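Local structure of hydrazine synthase gamma subunit (Candidatus Kuenenia stuttgartiensis, 5C2V) at residues C[120-125]-C[149-154]; C[278-283]-C[299-304]. The protein works in the hydrazine synthase complex as the diheme subunit that reduces nitric oxide to hydroxylamine, the first half-reaction of hydrazine formation. All coordinates share one frame; numbering follows the deposited sequence.

Interaction 1. Residues C[120-125]-C[149-154]; sequences SSLDRV and CYIRAL. With HEC (heme c), chain V.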
# COMPACT_ATOMS: atom_id res chain seq x y z
N SER C 120 -26.92 -48.67 22.54
CA SER C 120 -28.09 -49.27 23.18
C SER C 120 -29.40 -48.77 22.59
O SER C 120 -30.39 -49.51 22.54
CB SER C 120 -28.06 -49.01 24.68
OG SER C 120 -28.09 -47.62 24.96
N SER C 121 -29.42 -47.52 22.15
CA SER C 121 -30.63 -46.92 21.60
C SER C 121 -30.34 -46.11 20.34
O SER C 121 -29.23 -45.62 20.15
CB SER C 121 -31.32 -46.04 22.63
OG SER C 121 -30.48 -44.96 23.01
N LEU C 122 -31.36 -45.97 19.49
CA LEU C 122 -31.25 -45.13 18.31
C LEU C 122 -31.14 -43.67 18.70
O LEU C 122 -30.63 -42.85 17.94
CB LEU C 122 -32.45 -45.35 17.39
CG LEU C 122 -32.52 -46.69 16.65
CD1 LEU C 122 -33.83 -46.83 15.90
CD2 LEU C 122 -31.34 -46.82 15.70
N ASP C 123 -31.61 -43.34 19.90
CA ASP C 123 -31.54 -41.98 20.42
C ASP C 123 -30.10 -41.54 20.58
O ASP C 123 -29.76 -40.38 20.33
CB ASP C 123 -32.27 -41.87 21.76
CG ASP C 123 -33.60 -42.59 21.78
OD1 ASP C 123 -34.02 -43.10 20.71
OD2 ASP C 123 -34.24 -42.65 22.85
N ARG C 124 -29.24 -42.47 20.98
CA ARG C 124 -27.82 -42.17 21.19
C ARG C 124 -27.07 -42.05 19.87
O ARG C 124 -25.90 -41.66 19.85
CB ARG C 124 -27.18 -43.23 22.07
CG ARG C 124 -27.59 -43.18 23.53
CD ARG C 124 -26.85 -44.22 24.35
NE ARG C 124 -26.98 -43.98 25.79
CZ ARG C 124 -26.33 -44.67 26.72
NH1 ARG C 124 -25.51 -45.65 26.37
NH2 ARG C 124 -26.51 -44.39 28.00
N VAL C 125 -27.73 -42.41 18.77
CA VAL C 125 -27.14 -42.27 17.45
C VAL C 125 -27.43 -40.89 16.87
O VAL C 125 -26.51 -40.10 16.62
CB VAL C 125 -27.65 -43.35 16.48
CG1 VAL C 125 -27.09 -43.12 15.09
CG2 VAL C 125 -27.27 -44.74 16.99
N CYS C 149 -38.79 -42.33 15.98
CA CYS C 149 -40.02 -42.96 15.52
C CYS C 149 -40.00 -43.15 14.01
O CYS C 149 -40.45 -44.18 13.50
CB CYS C 149 -41.25 -42.15 15.93
SG CYS C 149 -41.64 -42.21 17.70
N TYR C 150 -39.47 -42.16 13.29
CA TYR C 150 -39.34 -42.27 11.84
C TYR C 150 -38.37 -43.37 11.45
O TYR C 150 -38.61 -44.12 10.50
CB TYR C 150 -38.89 -40.94 11.23
CG TYR C 150 -38.46 -41.07 9.79
CD1 TYR C 150 -39.39 -41.16 8.77
CD2 TYR C 150 -37.11 -41.13 9.44
CE1 TYR C 150 -39.01 -41.29 7.45
CE2 TYR C 150 -36.71 -41.26 8.13
CZ TYR C 150 -37.66 -41.34 7.13
OH TYR C 150 -37.27 -41.47 5.82
N ILE C 151 -37.26 -43.46 12.18
CA ILE C 151 -36.24 -44.47 11.88
C ILE C 151 -36.75 -45.88 12.14
O ILE C 151 -36.51 -46.79 11.35
CB ILE C 151 -34.97 -44.22 12.71
CG1 ILE C 151 -34.38 -42.86 12.36
CG2 ILE C 151 -33.95 -45.32 12.47
CD1 ILE C 151 -33.72 -42.19 13.52
N ARG C 152 -37.46 -46.06 13.25
CA ARG C 152 -38.00 -47.36 13.63
C ARG C 152 -39.10 -47.82 12.67
O ARG C 152 -39.34 -49.01 12.52
CB ARG C 152 -38.54 -47.32 15.06
CG ARG C 152 -37.45 -47.16 16.12
CD ARG C 152 -38.03 -46.74 17.46
NE ARG C 152 -38.91 -47.76 18.04
CZ ARG C 152 -39.47 -47.66 19.24
NH1 ARG C 152 -39.25 -46.59 19.99
NH2 ARG C 152 -40.25 -48.63 19.69
N ALA C 153 -39.75 -46.86 12.02
CA ALA C 153 -40.87 -47.15 11.14
C ALA C 153 -40.42 -47.55 9.74
O ALA C 153 -41.24 -47.86 8.87
CB ALA C 153 -41.81 -45.96 11.07
N LEU C 154 -39.11 -47.53 9.51
CA LEU C 154 -38.56 -47.90 8.21
C LEU C 154 -38.50 -49.42 8.03
O LEU C 154 -37.95 -50.13 8.87
CB LEU C 154 -37.17 -47.29 8.02
CG LEU C 154 -37.14 -45.77 7.82
CD1 LEU C 154 -35.71 -45.27 7.71
CD2 LEU C 154 -37.95 -45.38 6.59
FE HEC V . -26.11 -41.50 10.44
CHA HEC V . -25.06 -44.63 11.39
CHB HEC V . -29.20 -42.15 11.73
CHC HEC V . -27.09 -38.27 9.72
CHD HEC V . -23.33 -41.07 8.48
NA HEC V . -26.96 -43.10 11.42
C1A HEC V . -26.38 -44.33 11.65
C2A HEC V . -27.39 -45.22 12.18
C3A HEC V . -28.54 -44.52 12.28
C4A HEC V . -28.28 -43.18 11.80
CMA HEC V . -29.91 -45.02 12.79
CAA HEC V . -27.17 -46.70 12.58
CBA HEC V . -28.01 -47.65 11.74
CGA HEC V . -27.80 -49.08 12.18
O1A HEC V . -26.92 -49.31 13.06
O2A HEC V . -28.50 -49.98 11.66
NB HEC V . -27.88 -40.44 10.57
C1B HEC V . -28.92 -40.85 11.37
C2B HEC V . -29.68 -39.68 11.77
C3B HEC V . -29.10 -38.61 11.21
C4B HEC V . -27.95 -39.06 10.45
CMB HEC V . -30.94 -39.70 12.66
CAB HEC V . -29.54 -37.13 11.34
CBB HEC V . -29.29 -36.60 12.77
NC HEC V . -25.36 -39.96 9.29
C1C HEC V . -25.90 -38.69 9.16
C2C HEC V . -24.95 -37.86 8.46
C3C HEC V . -23.98 -38.66 8.00
C4C HEC V . -24.17 -39.98 8.59
CMC HEC V . -25.25 -36.43 7.96
CAC HEC V . -22.77 -38.24 7.13
CBC HEC V . -21.83 -37.32 7.93
ND HEC V . -24.48 -42.70 9.95
C1D HEC V . -23.38 -42.22 9.24
C2D HEC V . -22.27 -43.13 9.43
C3D HEC V . -22.81 -44.25 10.33
C4D HEC V . -24.19 -43.90 10.61
CMD HEC V . -20.85 -43.01 8.84
CAD HEC V . -22.05 -45.48 10.86
CBD HEC V . -21.24 -45.07 12.08
CGD HEC V . -20.49 -46.26 12.62
O1D HEC V . -19.77 -46.10 13.64
O2D HEC V . -20.62 -47.36 12.03
O HOH W 1 -25.07 -41.00 12.20
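I151 and R152, in the final turn of helix 141-152, close on L122, at the short helix 123-126, in the alpha-helical lobe that carries heme c #1. I151 points toward L122 and also touches the heme. Its CG2, anti to the backbone N, lies 3.7 Å from L122 CD1 as the two side chains slide past each other in opposite directions, while its other branch carries CD1 to 3.8 Å from the heme methyl CMB. A branched aliphatic residue thus serves neighbour and cofactor at once. L122 is forked to the same end: with CG beside its backbone N (chi1 -71°), CD1 goes to the helix and CD2 reaches the heme methyl CMA at 3.7 Å. R152 follows, lending only its aliphatic stem: its CG is 3.6 Å from L122 CD1, a bend at chi3 (65°) carries the guanidinium away from L122, and NH1 hydrogen-bonds S36 O. At A153 and L154 the helix gives way to a loop that packs on V8 and T6 of the beta subunit. The first segment supplies one more hydrophobic wall of the pocket next to C126, a covalent link to this heme. V125 lies above the porphyrin on the side where water is bound to the iron, its CG1 3.5 Å from the pyrrole carbon C3A.

Interaction 2. Residues C[278-283]-C[299-304]; sequences TLMDTI and LKQQEL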
# COMPACT_ATOMS: atom_id res chain seq x y z
N THR C 278 -17.80 -54.96 -4.00
CA THR C 278 -18.93 -55.75 -4.49
C THR C 278 -19.26 -56.87 -3.51
O THR C 278 -18.46 -57.18 -2.63
CB THR C 278 -18.65 -56.35 -5.89
OG1 THR C 278 -17.46 -57.15 -5.84
CG2 THR C 278 -18.48 -55.25 -6.93
N LEU C 279 -20.44 -57.47 -3.67
CA LEU C 279 -20.85 -58.60 -2.85
C LEU C 279 -19.82 -59.72 -2.91
O LEU C 279 -19.50 -60.34 -1.89
CB LEU C 279 -22.22 -59.12 -3.31
CG LEU C 279 -23.43 -58.25 -2.97
CD1 LEU C 279 -24.63 -58.64 -3.80
CD2 LEU C 279 -23.75 -58.36 -1.49
N MET C 280 -19.29 -59.95 -4.10
CA MET C 280 -18.27 -60.96 -4.34
C MET C 280 -17.05 -60.78 -3.43
O MET C 280 -16.42 -61.76 -3.02
CB MET C 280 -17.83 -60.92 -5.81
CG MET C 280 -16.74 -61.90 -6.18
SD MET C 280 -17.26 -63.62 -6.02
CE MET C 280 -15.77 -64.46 -6.54
N ASP C 281 -16.75 -59.53 -3.09
CA ASP C 281 -15.58 -59.22 -2.27
C ASP C 281 -15.78 -59.58 -0.80
O ASP C 281 -14.82 -59.63 -0.03
CB ASP C 281 -15.22 -57.74 -2.40
CG ASP C 281 -14.86 -57.34 -3.81
OD1 ASP C 281 -13.75 -57.68 -4.27
OD2 ASP C 281 -15.69 -56.67 -4.48
N THR C 282 -17.03 -59.85 -0.41
CA THR C 282 -17.33 -60.23 0.97
C THR C 282 -17.09 -61.73 1.17
O THR C 282 -17.28 -62.27 2.26
CB THR C 282 -18.79 -59.90 1.35
OG1 THR C 282 -19.68 -60.62 0.49
CG2 THR C 282 -19.05 -58.41 1.20
N ILE C 283 -16.66 -62.37 0.10
CA ILE C 283 -16.59 -63.82 -0.01
C ILE C 283 -15.19 -64.27 -0.42
O ILE C 283 -14.56 -65.08 0.26
CB ILE C 283 -17.64 -64.35 -1.01
CG1 ILE C 283 -19.05 -63.98 -0.53
CG2 ILE C 283 -17.53 -65.85 -1.16
CD1 ILE C 283 -20.14 -64.37 -1.49
N LEU C 299 -14.46 -73.27 -2.36
CA LEU C 299 -15.41 -72.93 -3.43
C LEU C 299 -14.66 -72.34 -4.62
O LEU C 299 -13.55 -71.86 -4.46
CB LEU C 299 -16.47 -71.95 -2.92
CG LEU C 299 -17.39 -72.32 -1.75
CD1 LEU C 299 -18.41 -71.22 -1.53
CD2 LEU C 299 -18.09 -73.65 -1.97
N LYS C 300 -15.26 -72.39 -5.81
CA LYS C 300 -14.68 -71.67 -6.94
C LYS C 300 -15.82 -71.08 -7.78
O LYS C 300 -16.99 -71.38 -7.54
CB LYS C 300 -13.70 -72.59 -7.72
CG LYS C 300 -13.39 -72.23 -9.19
CD LYS C 300 -11.89 -72.13 -9.47
CE LYS C 300 -11.64 -71.64 -10.89
NZ LYS C 300 -11.89 -70.18 -11.02
N GLN C 301 -15.46 -70.31 -8.80
CA GLN C 301 -16.23 -69.18 -9.31
C GLN C 301 -17.74 -69.35 -9.53
O GLN C 301 -18.50 -68.45 -9.17
CB GLN C 301 -15.61 -68.73 -10.63
CG GLN C 301 -16.01 -67.34 -11.05
CD GLN C 301 -15.59 -66.28 -10.04
OE1 GLN C 301 -16.25 -65.26 -9.88
NE2 GLN C 301 -14.47 -66.52 -9.35
N GLN C 302 -18.18 -70.45 -10.13
CA GLN C 302 -19.61 -70.61 -10.40
C GLN C 302 -20.41 -70.64 -9.09
O GLN C 302 -21.47 -70.01 -8.97
CB GLN C 302 -19.87 -71.87 -11.23
CG GLN C 302 -20.97 -71.71 -12.27
CD GLN C 302 -22.35 -71.67 -11.66
OE1 GLN C 302 -22.70 -72.52 -10.84
NE2 GLN C 302 -23.14 -70.66 -12.03
N GLU C 303 -19.87 -71.35 -8.11
CA GLU C 303 -20.46 -71.42 -6.78
C GLU C 303 -20.53 -70.03 -6.13
O GLU C 303 -21.56 -69.66 -5.56
CB GLU C 303 -19.66 -72.36 -5.88
CG GLU C 303 -19.72 -73.82 -6.30
CD GLU C 303 -18.91 -74.72 -5.39
OE1 GLU C 303 -17.69 -74.51 -5.27
OE2 GLU C 303 -19.50 -75.65 -4.79
N LEU C 304 -19.43 -69.29 -6.22
CA LEU C 304 -19.34 -67.96 -5.63
C LEU C 304 -20.34 -67.00 -6.27
O LEU C 304 -20.97 -66.20 -5.58
CB LEU C 304 -17.91 -67.43 -5.76
CG LEU C 304 -16.83 -68.33 -5.17
CD1 LEU C 304 -15.44 -67.93 -5.66
CD2 LEU C 304 -16.88 -68.32 -3.65
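This is a small hydrophobic contact in the cytochrome c lobe of heme c #2, where a 3-10 turn at 279-282 lies against the first turn of the C-terminal helix 301-312. M280, I283 and L304 form it, with Q301 at its more open margin; no hydrogen bond crosses between the segments. M280 does most of the reaching: its CG is anti to the backbone N (chi1 179°), and a bend at chi2 (64°) swings the long, flexible chain over to the helix. There CE sits 3.6 Å from L304 CD1 and 3.5 Å from Q301 OE1, a van der Waals touch on a carboxamide whose oxygen also receives a weak hydrogen bond from Q305 NE2. L304 takes the centre of the contact, its two methyls divided between neighbours. CD1 meets the methionine, and CD2 lies 3.6 Å from I283 CG2. A forked side chain suits this dual role. I283 is buried, also touches L307 and L311 further along the helix, and comes within about 4 Å of the heme. Just before it, T282 O is hydrogen-bonded to ND1 of H293, an axial ligand of the heme iron, which probably helps to set the orientation of that imidazole. At the start of the helix, E303 OE1 accepts from K300 N at 3.3 Å through its anti lone pair, the one turned away from the other carboxylate oxygen.

Overall arrangement
Interactions 1 and 2 belong to the two heme lobes of the subunit and do not touch: their centres are 33 Å apart, their nearest atoms about 19 Å, and they lie on opposite sides of the chain's centre. Each sets aliphatic side chains beside a heme: L122, V125 and I151 in the first, I283 in the second. The heme at 120-125 with 149-154 is heme c #1, which appears to lie in the active site and here holds a water on its iron. At 278-283 with 299-304 it is heme c #2, the probable electron-transfer heme, whose iron has both H190 and H293 as axial ligands.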